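Local coordinates for acetyl transferase (Salmonella typhimurium, PDB 1S7N), which probably transfers an acetyl group from acetyl-coenzyme A to the N-terminal amine of ribosomal protein L7/L12, at residues 32-37 with 100-105; 23-28 with 49-54. One frame throughout, in Å; residues are numbered along the deposited sequence.

In the fold
After strands 7-9 and 14-18 the chain enters helix 24-38, which supplies one side of both contacts. Its opening turn meets the start of helix 51-67 in interaction 2, closing a short loop with the nearest ends 21 positions apart. Its last turns meet the end of strand 96-103 in interaction 1, the nearest ends 63 positions apart, a loop that takes in helix 51-67 and strands 71-77 and 80-91. Because the segments alternate along the sequence, the two loops cross. The contact centres lie about 14 Å apart and touch where Trp102 CZ2 packs against Leu27 CD1 at 4.1 Å. Together they tie helix 24-38 to its partner helix and to the coenzyme A-binding strand.

Interaction 1. Residues 32-37 with 100-105; sequences LKNKAW and GYWLDE. With COA (coenzyme A), chain F.
A contact of polar bonds and one stacked side-chain pair joins the last turns of helix 24-38 to the end of strand 96-103 and the residues just after it, beside the pantetheine arm of coenzyme A; helix 32-37 and strand 100-103 run nearly perpendicular to each other. Asn34 links the segments with both ends of its amide. Its OD1 accepts from Glu105 N at 2.9 Å, a nearly straight bond (175°) whose donor lies above the carbonyl plane. Its ND2 gives to Asp104 OD2 at 3.0 Å, staying in its own amide plane but meeting the carboxylate from above, the two planes nearly perpendicular. The same OD2 takes a salt bridge from Lys33 NZ at 2.5 Å, a length too short to trust exactly though the pairing is clear, so two donors converge on one oxygen. A water donates to both Asn34 OD1 and Glu105 OE1.

Trp37 and Glu105 form the second half. With CG anti to the backbone N (chi1 167°), the indole reaches to the strand end edge-on, and the extended Glu105 chain lies across one face: CB sits 3.5 Å from the centroid of the six-membered ring, a CH-pi contact, and the carboxylate plane stacks within 3° of parallel to the ring. Leu103 O lies at the ring edge, 3.0 Å from Trp37 CZ3, while Trp37 CH2 approaches C9P of the cofactor at 3.6 Å. Strand atoms hold that arm as in GNAT acetyltransferases: Leu103 N gives to COA O9P at 2.8 Å, and COA N4P gives to Tyr101 O.

Trp102 packs on Leu30, Val31 and Leu38 of helix 24-38, Leu103 meets helix 112-127, and strand 80-91 pairs alongside.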
ATOM      1  N   LEU B  32      13.068  19.883  10.874  1.00 17.59           N
ATOM      2  CA  LEU B  32      12.853  21.344  10.919  1.00 19.33           C
ATOM      3  C   LEU B  32      13.915  22.027  10.120  1.00 21.71           C
ATOM      4  O   LEU B  32      13.615  22.919   9.352  1.00 20.36           O
ATOM      5  CB  LEU B  32      12.878  21.922  12.345  1.00 20.10           C
ATOM      6  CG  LEU B  32      11.875  21.339  13.354  1.00 23.29           C
ATOM      7  CD1 LEU B  32      12.115  21.870  14.773  1.00 24.09           C
ATOM      8  CD2 LEU B  32      10.474  21.706  12.901  1.00 24.82           C
ATOM      9  N   LYS B  33      15.152  21.550  10.249  1.00 20.92           N
ATOM     10  CA  LYS B  33      16.230  22.146   9.534  1.00 21.56           C
ATOM     11  C   LYS B  33      16.012  22.008   8.027  1.00 22.71           C
ATOM     12  O   LYS B  33      16.333  22.914   7.252  1.00 23.72           O
ATOM     13  CB  LYS B  33      17.541  21.450   9.933  1.00 23.15           C
ATOM     14  CG  LYS B  33      18.723  21.746   9.037  1.00 23.78           C
ATOM     15  CD  LYS B  33      20.025  21.055   9.565  1.00 25.26           C
ATOM     16  CE  LYS B  33      21.243  21.366   8.654  1.00 27.24           C
ATOM     17  NZ  LYS B  33      21.138  20.883   7.224  1.00 29.87           N
ATOM     18  N   ASN B  34      15.457  20.889   7.591  1.00 21.48           N
ATOM     19  CA  ASN B  34      15.323  20.674   6.153  1.00 22.19           C
ATOM     20  C   ASN B  34      13.910  20.892   5.642  1.00 22.20           C
ATOM     21  O   ASN B  34      13.604  20.615   4.486  1.00 19.88           O
ATOM     22  CB  ASN B  34      15.743  19.209   5.846  1.00 22.02           C
ATOM     23  CG  ASN B  34      17.213  19.004   5.935  1.00 20.45           C
ATOM     24  OD1 ASN B  34      17.944  19.324   5.000  1.00 20.06           O
ATOM     25  ND2 ASN B  34      17.670  18.465   7.048  1.00 19.90           N
ATOM     26  N   LYS B  35      13.048  21.380   6.517  1.00 22.77           N
ATOM     27  CA  LYS B  35      11.642  21.481   6.141  1.00 23.41           C
ATOM     28  C   LYS B  35      11.340  22.190   4.806  1.00 22.81           C
ATOM     29  O   LYS B  35      10.647  21.650   3.941  1.00 22.28           O
ATOM     30  CB  LYS B  35      10.879  22.110   7.311  1.00 25.68           C
ATOM     31  CG  LYS B  35       9.418  22.180   7.133  1.00 30.02           C
ATOM     32  CD  LYS B  35       8.776  22.666   8.427  1.00 34.17           C
ATOM     33  CE  LYS B  35       7.276  22.946   8.201  1.00 35.56           C
ATOM     34  NZ  LYS B  35       6.942  24.221   8.870  1.00 40.03           N
ATOM     35  N   ALA B  36      11.895  23.367   4.612  1.00 22.79           N
ATOM     36  CA  ALA B  36      11.597  24.086   3.393  1.00 25.69           C
ATOM     37  C   ALA B  36      12.028  23.332   2.153  1.00 24.41           C
ATOM     38  O   ALA B  36      11.245  23.216   1.237  1.00 26.54           O
ATOM     39  CB  ALA B  36      12.240  25.515   3.428  1.00 25.65           C
ATOM     40  N   TRP B  37      13.242  22.779   2.137  1.00 24.39           N
ATOM     41  CA  TRP B  37      13.746  22.058   0.956  1.00 23.60           C
ATOM     42  C   TRP B  37      13.003  20.731   0.760  1.00 23.41           C
ATOM     43  O   TRP B  37      12.699  20.360  -0.376  1.00 23.02           O
ATOM     44  CB  TRP B  37      15.277  21.862   1.081  1.00 24.41           C
ATOM     45  CG  TRP B  37      15.875  20.881   0.109  1.00 27.29           C
ATOM     46  CD1 TRP B  37      16.013  21.016  -1.292  1.00 25.64           C
ATOM     47  CD2 TRP B  37      16.336  19.566   0.421  1.00 24.72           C
ATOM     48  NE1 TRP B  37      16.528  19.860  -1.812  1.00 26.60           N
ATOM     49  CE2 TRP B  37      16.736  18.959  -0.793  1.00 25.66           C
ATOM     50  CE3 TRP B  37      16.439  18.839   1.610  1.00 24.95           C
ATOM     51  CZ2 TRP B  37      17.226  17.674  -0.837  1.00 23.57           C
ATOM     52  CZ3 TRP B  37      16.915  17.572   1.562  1.00 21.49           C
ATOM     53  CH2 TRP B  37      17.303  16.997   0.357  1.00 23.52           C
ATOM     54  N   GLY B 100      11.224   4.124   1.224  1.00 14.30           N
ATOM     55  CA  GLY B 100      11.054   5.573   1.303  1.00 17.04           C
ATOM     56  C   GLY B 100      12.372   6.120   1.812  1.00 13.36           C
ATOM     57  O   GLY B 100      13.020   5.437   2.583  1.00 15.78           O
ATOM     58  N   TYR B 101      12.748   7.334   1.431  1.00 14.35           N
ATOM     59  CA  TYR B 101      14.003   7.951   1.924  1.00 14.62           C
ATOM     60  C   TYR B 101      14.124   9.465   1.665  1.00 15.79           C
ATOM     61  O   TYR B 101      13.499  10.035   0.731  1.00 14.09           O
ATOM     62  CB  TYR B 101      15.282   7.274   1.276  1.00 14.37           C
ATOM     63  CG  TYR B 101      15.244   7.125  -0.252  1.00 16.81           C
ATOM     64  CD1 TYR B 101      15.293   8.241  -1.098  1.00 15.30           C
ATOM     65  CD2 TYR B 101      15.028   5.861  -0.854  1.00 16.06           C
ATOM     66  CE1 TYR B 101      15.072   8.097  -2.510  1.00 16.00           C
ATOM     67  CE2 TYR B 101      14.825   5.708  -2.265  1.00 17.08           C
ATOM     68  CZ  TYR B 101      14.831   6.857  -3.087  1.00 14.25           C
ATOM     69  OH  TYR B 101      14.544   6.744  -4.444  1.00 14.88           O
ATOM     70  N   TRP B 102      14.995  10.069   2.467  1.00 15.11           N
ATOM     71  CA  TRP B 102      15.385  11.444   2.310  1.00 16.81           C
ATOM     72  C   TRP B 102      16.681  11.617   3.078  1.00 17.43           C
ATOM     73  O   TRP B 102      16.977  10.864   4.022  1.00 17.53           O
ATOM     74  CB  TRP B 102      14.300  12.436   2.799  1.00 15.94           C
ATOM     75  CG  TRP B 102      13.956  12.307   4.267  1.00 15.86           C
ATOM     76  CD1 TRP B 102      12.934  11.561   4.816  1.00 16.16           C
ATOM     77  CD2 TRP B 102      14.492  13.087   5.334  1.00 15.22           C
ATOM     78  NE1 TRP B 102      12.797  11.866   6.151  1.00 15.48           N
ATOM     79  CE2 TRP B 102      13.734  12.797   6.490  1.00 14.89           C
ATOM     80  CE3 TRP B 102      15.546  13.993   5.427  1.00 14.64           C
ATOM     81  CZ2 TRP B 102      13.989  13.394   7.722  1.00 15.49           C
ATOM     82  CZ3 TRP B 102      15.818  14.593   6.666  1.00 15.39           C
ATOM     83  CH2 TRP B 102      15.042  14.290   7.793  1.00 16.96           C
ATOM     84  N   LEU B 103      17.440  12.613   2.634  1.00 18.25           N
ATOM     85  CA  LEU B 103      18.727  12.990   3.204  1.00 20.20           C
ATOM     86  C   LEU B 103      18.755  14.455   3.630  1.00 20.16           C
ATOM     87  O   LEU B 103      18.030  15.274   3.094  1.00 20.67           O
ATOM     88  CB  LEU B 103      19.828  12.823   2.145  1.00 20.17           C
ATOM     89  CG  LEU B 103      20.549  11.482   1.890  1.00 22.20           C
ATOM     90  CD1 LEU B 103      21.694  11.692   0.830  1.00 20.24           C
ATOM     91  CD2 LEU B 103      21.204  11.023   3.199  1.00 20.19           C
ATOM     92  N   ASP B 104      19.579  14.770   4.608  1.00 20.54           N
ATOM     93  CA  ASP B 104      19.753  16.152   4.972  1.00 21.69           C
ATOM     94  C   ASP B 104      20.345  16.764   3.701  1.00 21.75           C
ATOM     95  O   ASP B 104      21.199  16.171   3.059  1.00 19.25           O
ATOM     96  CB  ASP B 104      20.738  16.307   6.112  1.00 22.93           C
ATOM     97  CG  ASP B 104      21.143  17.769   6.282  1.00 23.73           C
ATOM     98  OD1 ASP B 104      21.918  18.237   5.429  1.00 28.14           O
ATOM     99  OD2 ASP B 104      20.647  18.441   7.206  1.00 23.40           O
ATOM    100  N   GLU B 105      19.875  17.952   3.345  1.00 21.94           N
ATOM    101  CA  GLU B 105      20.263  18.547   2.080  1.00 24.13           C
ATOM    102  C   GLU B 105      21.749  18.677   1.834  1.00 24.08           C
ATOM    103  O   GLU B 105      22.190  18.536   0.695  1.00 24.62           O
ATOM    104  CB  GLU B 105      19.571  19.938   1.864  1.00 23.13           C
ATOM    105  CG  GLU B 105      19.674  20.471   0.430  1.00 22.36           C
ATOM    106  CD  GLU B 105      19.113  21.901   0.316  1.00 25.04           C
ATOM    107  OE1 GLU B 105      18.794  22.474   1.364  1.00 24.87           O
ATOM    108  OE2 GLU B 105      18.982  22.458  -0.787  1.00 26.35           O
TER
HETATM  109  N1A COA F 601      27.953   5.668  -5.070  1.00 41.26           N
HETATM  110  C2A COA F 601      27.000   6.262  -5.854  1.00 41.43           C
HETATM  111  N3A COA F 601      26.935   7.576  -6.188  1.00 42.59           N
HETATM  112  C4A COA F 601      27.947   8.374  -5.695  1.00 41.44           C
HETATM  113  C5A COA F 601      28.973   7.854  -4.888  1.00 42.52           C
HETATM  114  C6A COA F 601      28.955   6.433  -4.579  1.00 41.68           C
HETATM  115  N6A COA F 601      29.933   5.940  -3.795  1.00 41.84           N
HETATM  116  N7A COA F 601      29.883   8.845  -4.492  1.00 42.57           N
HETATM  117  C8A COA F 601      29.436   9.946  -5.014  1.00 42.45           C
HETATM  118  N9A COA F 601      28.281   9.685  -5.721  1.00 43.43           N
HETATM  119  C1B COA F 601      27.451  10.733  -6.373  1.00 44.41           C
HETATM  120  C2B COA F 601      26.814  10.388  -7.702  1.00 44.44           C
HETATM  121  O2B COA F 601      27.702  10.828  -8.703  1.00 46.82           O
HETATM  122  C3B COA F 601      25.627  11.299  -7.724  1.00 44.64           C
HETATM  123  O3B COA F 601      26.068  12.597  -8.045  1.00 50.83           O
HETATM  124  P3B COA F 601      25.129  13.659  -8.874  1.00 54.27           P
HETATM  125  O7A COA F 601      25.734  14.978  -8.464  1.00 54.18           O
HETATM  126  O8A COA F 601      23.685  13.503  -8.526  1.00 54.72           O
HETATM  127  O9A COA F 601      25.381  13.289 -10.322  1.00 53.67           O
HETATM  128  C4B COA F 601      25.164  11.238  -6.268  1.00 41.73           C
HETATM  129  O4B COA F 601      26.356  11.130  -5.495  1.00 40.47           O
HETATM  130  C5B COA F 601      24.101  10.199  -5.853  1.00 36.40           C
HETATM  131  O5B COA F 601      24.007  10.128  -4.427  1.00 32.11           O
HETATM  132  P1A COA F 601      22.810   9.246  -3.676  1.00 27.04           P
HETATM  133  O1A COA F 601      22.474   8.036  -4.472  1.00 29.56           O
HETATM  134  O2A COA F 601      23.268   9.035  -2.311  1.00 27.59           O
HETATM  135  O3A COA F 601      21.555  10.228  -3.703  1.00 25.24           O
HETATM  136  P2A COA F 601      21.512  11.812  -3.530  1.00 21.91           P
HETATM  137  O4A COA F 601      22.573  12.347  -2.685  1.00 24.12           O
HETATM  138  O5A COA F 601      21.418  12.444  -4.843  1.00 19.75           O
HETATM  139  O6A COA F 601      20.094  12.121  -2.844  1.00 21.64           O
HETATM  140  CBP COA F 601      17.728  11.884  -2.471  1.00 19.92           C
HETATM  141  CCP COA F 601      18.896  11.577  -3.427  1.00 16.36           C
HETATM  142  CDP COA F 601      16.369  11.594  -3.216  1.00 16.09           C
HETATM  143  CEP COA F 601      17.865  10.952  -1.196  1.00 12.29           C
HETATM  144  CAP COA F 601      17.818  13.369  -2.024  1.00 19.24           C
HETATM  145  OAP COA F 601      17.843  14.241  -3.178  1.00 20.22           O
HETATM  146  C9P COA F 601      16.730  13.790  -1.065  1.00 20.44           C
HETATM  147  O9P COA F 601      16.754  13.479   0.111  1.00 19.89           O
HETATM  148  N8P COA F 601      15.665  14.298  -1.716  1.00 18.03           N
HETATM  149  C7P COA F 601      14.619  15.015  -1.040  1.00 19.87           C
HETATM  150  C6P COA F 601      13.546  14.026  -0.507  1.00 18.14           C
HETATM  151  C5P COA F 601      13.045  13.104  -1.584  1.00 18.71           C
HETATM  152  O5P COA F 601      12.967  13.441  -2.732  1.00 18.41           O
HETATM  153  N4P COA F 601      12.950  11.779  -1.203  1.00 19.23           N
HETATM  154  C3P COA F 601      12.478  10.744  -2.132  1.00 19.24           C
HETATM  155  C2P COA F 601      10.954  10.827  -2.457  1.00 21.32           C
HETATM  156  S1P COA F 601      10.470   9.386  -3.457  1.00 26.54           S
HETATM  157  O   HOH W   1      17.606  21.918   3.877  1.00 21.64           O

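Interaction 2. Residues 23-28 with 49-54; sequences HVPALH and TSQEET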
ATOM      1  N   HIS B  23      16.370   8.665  19.355  1.00 19.30           N
ATOM      2  CA  HIS B  23      16.649   9.454  18.138  1.00 19.82           C
ATOM      3  C   HIS B  23      15.685  10.654  17.890  1.00 19.22           C
ATOM      4  O   HIS B  23      15.955  11.510  17.048  1.00 19.58           O
ATOM      5  CB  HIS B  23      16.583   8.594  16.871  1.00 17.07           C
ATOM      6  CG  HIS B  23      17.589   7.503  16.821  1.00 17.89           C
ATOM      7  ND1 HIS B  23      17.248   6.213  16.496  1.00 19.33           N
ATOM      8  CD2 HIS B  23      18.922   7.503  17.057  1.00 16.01           C
ATOM      9  CE1 HIS B  23      18.337   5.462  16.527  1.00 18.24           C
ATOM     10  NE2 HIS B  23      19.359   6.228  16.865  1.00 18.10           N
ATOM     11  N   VAL B  24      14.577  10.702  18.606  1.00 19.92           N
ATOM     12  CA  VAL B  24      13.585  11.704  18.320  1.00 17.35           C
ATOM     13  C   VAL B  24      14.024  13.132  18.306  1.00 19.47           C
ATOM     14  O   VAL B  24      13.881  13.786  17.290  1.00 21.02           O
ATOM     15  CB  VAL B  24      12.363  11.459  19.178  1.00 18.09           C
ATOM     16  CG1 VAL B  24      11.399  12.716  19.169  1.00 18.19           C
ATOM     17  CG2 VAL B  24      11.673  10.198  18.667  1.00 14.07           C
ATOM     18  N   PRO B  25      14.649  13.632  19.385  1.00 20.26           N
ATOM     19  CA  PRO B  25      15.069  15.049  19.355  1.00 19.83           C
ATOM     20  C   PRO B  25      15.914  15.449  18.143  1.00 21.18           C
ATOM     21  O   PRO B  25      15.667  16.486  17.522  1.00 20.08           O
ATOM     22  CB  PRO B  25      15.833  15.228  20.672  1.00 20.31           C
ATOM     23  CG  PRO B  25      15.136  14.159  21.584  1.00 20.53           C
ATOM     24  CD  PRO B  25      14.908  12.983  20.674  1.00 18.13           C
ATOM     25  N   ALA B  26      16.943  14.665  17.850  1.00 19.42           N
ATOM     26  CA  ALA B  26      17.774  14.969  16.710  1.00 19.60           C
ATOM     27  C   ALA B  26      17.008  14.782  15.377  1.00 19.15           C
ATOM     28  O   ALA B  26      17.175  15.599  14.473  1.00 18.05           O
ATOM     29  CB  ALA B  26      19.030  14.098  16.718  1.00 18.67           C
ATOM     30  N   LEU B  27      16.178  13.747  15.252  1.00 18.50           N
ATOM     31  CA  LEU B  27      15.456  13.606  13.989  1.00 18.38           C
ATOM     32  C   LEU B  27      14.481  14.819  13.793  1.00 18.97           C
ATOM     33  O   LEU B  27      14.372  15.372  12.700  1.00 17.32           O
ATOM     34  CB  LEU B  27      14.699  12.298  13.972  1.00 18.53           C
ATOM     35  CG  LEU B  27      13.668  11.977  12.860  1.00 19.96           C
ATOM     36  CD1 LEU B  27      14.410  11.911  11.482  1.00 18.25           C
ATOM     37  CD2 LEU B  27      12.938  10.668  13.153  1.00 18.46           C
ATOM     38  N   HIS B  28      13.795  15.229  14.853  1.00 19.53           N
ATOM     39  CA  HIS B  28      12.856  16.369  14.754  1.00 21.99           C
ATOM     40  C   HIS B  28      13.620  17.571  14.269  1.00 23.20           C
ATOM     41  O   HIS B  28      13.203  18.227  13.279  1.00 24.55           O
ATOM     42  CB  HIS B  28      12.215  16.714  16.108  1.00 22.68           C
ATOM     43  CG  HIS B  28      11.096  17.715  16.012  1.00 22.28           C
ATOM     44  ND1 HIS B  28       9.880  17.427  15.412  1.00 23.32           N
ATOM     45  CD2 HIS B  28      11.017  19.007  16.422  1.00 24.07           C
ATOM     46  CE1 HIS B  28       9.102  18.499  15.463  1.00 23.79           C
ATOM     47  NE2 HIS B  28       9.769  19.467  16.072  1.00 22.60           N
ATOM     48  N   THR B  49       4.965  19.679  13.476  1.00 36.62           N
ATOM     49  CA  THR B  49       4.762  20.740  14.436  1.00 34.81           C
ATOM     50  C   THR B  49       5.737  20.592  15.563  1.00 32.52           C
ATOM     51  O   THR B  49       6.853  21.086  15.473  1.00 32.09           O
ATOM     52  CB  THR B  49       3.304  20.754  14.954  1.00 35.88           C
ATOM     53  OG1 THR B  49       2.939  19.444  15.438  1.00 37.41           O
ATOM     54  CG2 THR B  49       2.365  21.132  13.821  1.00 36.28           C
ATOM     55  N   SER B  50       5.331  19.866  16.600  1.00 30.44           N
ATOM     56  CA  SER B  50       6.164  19.670  17.773  1.00 28.43           C
ATOM     57  C   SER B  50       6.950  18.338  17.832  1.00 28.01           C
ATOM     58  O   SER B  50       6.600  17.307  17.198  1.00 24.51           O
ATOM     59  CB  SER B  50       5.293  19.777  19.038  1.00 27.42           C
ATOM     60  OG  SER B  50       4.500  18.594  19.192  1.00 27.38           O
ATOM     61  N   GLN B  51       7.964  18.366  18.697  1.00 26.68           N
ATOM     62  CA  GLN B  51       8.801  17.212  18.890  1.00 26.77           C
ATOM     63  C   GLN B  51       7.925  16.068  19.382  1.00 27.11           C
ATOM     64  O   GLN B  51       8.100  14.908  18.949  1.00 27.30           O
ATOM     65  CB  GLN B  51       9.907  17.531  19.895  1.00 26.43           C
ATOM     66  CG  GLN B  51      10.981  16.473  19.942  1.00 24.66           C
ATOM     67  CD  GLN B  51      11.862  16.612  21.188  1.00 26.24           C
ATOM     68  OE1 GLN B  51      11.552  16.047  22.236  1.00 28.71           O
ATOM     69  NE2 GLN B  51      12.938  17.378  21.076  1.00 24.29           N
ATOM     70  N   GLU B  52       6.948  16.388  20.228  1.00 26.31           N
ATOM     71  CA  GLU B  52       6.059  15.376  20.744  1.00 26.15           C
ATOM     72  C   GLU B  52       5.235  14.689  19.630  1.00 27.50           C
ATOM     73  O   GLU B  52       4.957  13.490  19.729  1.00 22.49           O
ATOM     74  CB  GLU B  52       5.100  15.946  21.783  1.00 29.18           C
ATOM     75  CG  GLU B  52       5.755  16.574  23.050  1.00 35.34           C
ATOM     76  CD  GLU B  52       6.733  17.775  22.775  1.00 38.20           C
ATOM     77  OE1 GLU B  52       6.426  18.635  21.899  1.00 35.71           O
ATOM     78  OE2 GLU B  52       7.818  17.849  23.463  1.00 41.17           O
ATOM     79  N   GLU B  53       4.819  15.428  18.593  1.00 25.84           N
ATOM     80  CA  GLU B  53       4.070  14.752  17.559  1.00 25.53           C
ATOM     81  C   GLU B  53       5.034  13.911  16.773  1.00 23.09           C
ATOM     82  O   GLU B  53       4.700  12.831  16.383  1.00 20.92           O
ATOM     83  CB  GLU B  53       3.355  15.720  16.620  1.00 27.45           C
ATOM     84  CG  GLU B  53       2.090  16.322  17.225  1.00 31.91           C
ATOM     85  CD  GLU B  53       1.048  15.265  17.669  1.00 36.22           C
ATOM     86  OE1 GLU B  53       0.761  14.312  16.882  1.00 37.50           O
ATOM     87  OE2 GLU B  53       0.512  15.392  18.820  1.00 38.66           O
ATOM     88  N   THR B  54       6.238  14.419  16.511  1.00 23.44           N
ATOM     89  CA  THR B  54       7.224  13.600  15.768  1.00 22.03           C
ATOM     90  C   THR B  54       7.473  12.315  16.555  1.00 21.74           C
ATOM     91  O   THR B  54       7.663  11.243  15.956  1.00 22.57           O
ATOM     92  CB  THR B  54       8.577  14.354  15.618  1.00 21.91           C
ATOM     93  OG1 THR B  54       8.362  15.563  14.881  1.00 23.74           O
ATOM     94  CG2 THR B  54       9.636  13.501  14.910  1.00 21.58           C
TER
HETATM   95  O   HOH W   2      14.087  18.337  18.988  1.00 32.37           O
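His28 lays one face of its imidazole over the backbone of Gln51, whose CA stands 3.5 Å from the ring centroid and only 3° off the ring normal, a CH-pi contact centred on the ring. The ring edge is used as well: ND1 and Thr54 OG1 share a hydrogen bond at 2.5 Å, so short that its exact value is doubtful, in which either group could be the donor. Both torsions serve this meeting, since His28 projects with CG anti to its N (chi1 -171°) while Thr54 holds OG1 anti to its carbonyl carbon (chi1 -61°). At another part of the ring's rim, His28 NE2 is 3.4 Å from Thr49 O.

The ring therefore sits against the first turn of helix 51-67, where Ser50 is the N-cap and its OG accepts from Glu53 N at 3.2 Å. This is helix-to-helix packing between the two helices that precede strand 71-77 in the GNAT domain, away from the coenzyme A site.

At the start of helix 24-38, the extended Gln51 side chain lies across the first turn. Its CG packs on Val24 CG1 at 3.9 Å, and NE2 passes 3.6 Å from Pro25 CB. Water bridges the amide to the backbone, accepting from Gln51 NE2 at 2.6 Å and donating to Pro25 O. Val24 also touches Arg55 and Val58 farther along helix 51-67, and Leu27 packs onto Met72, Leu74 and Val84 of the sheet.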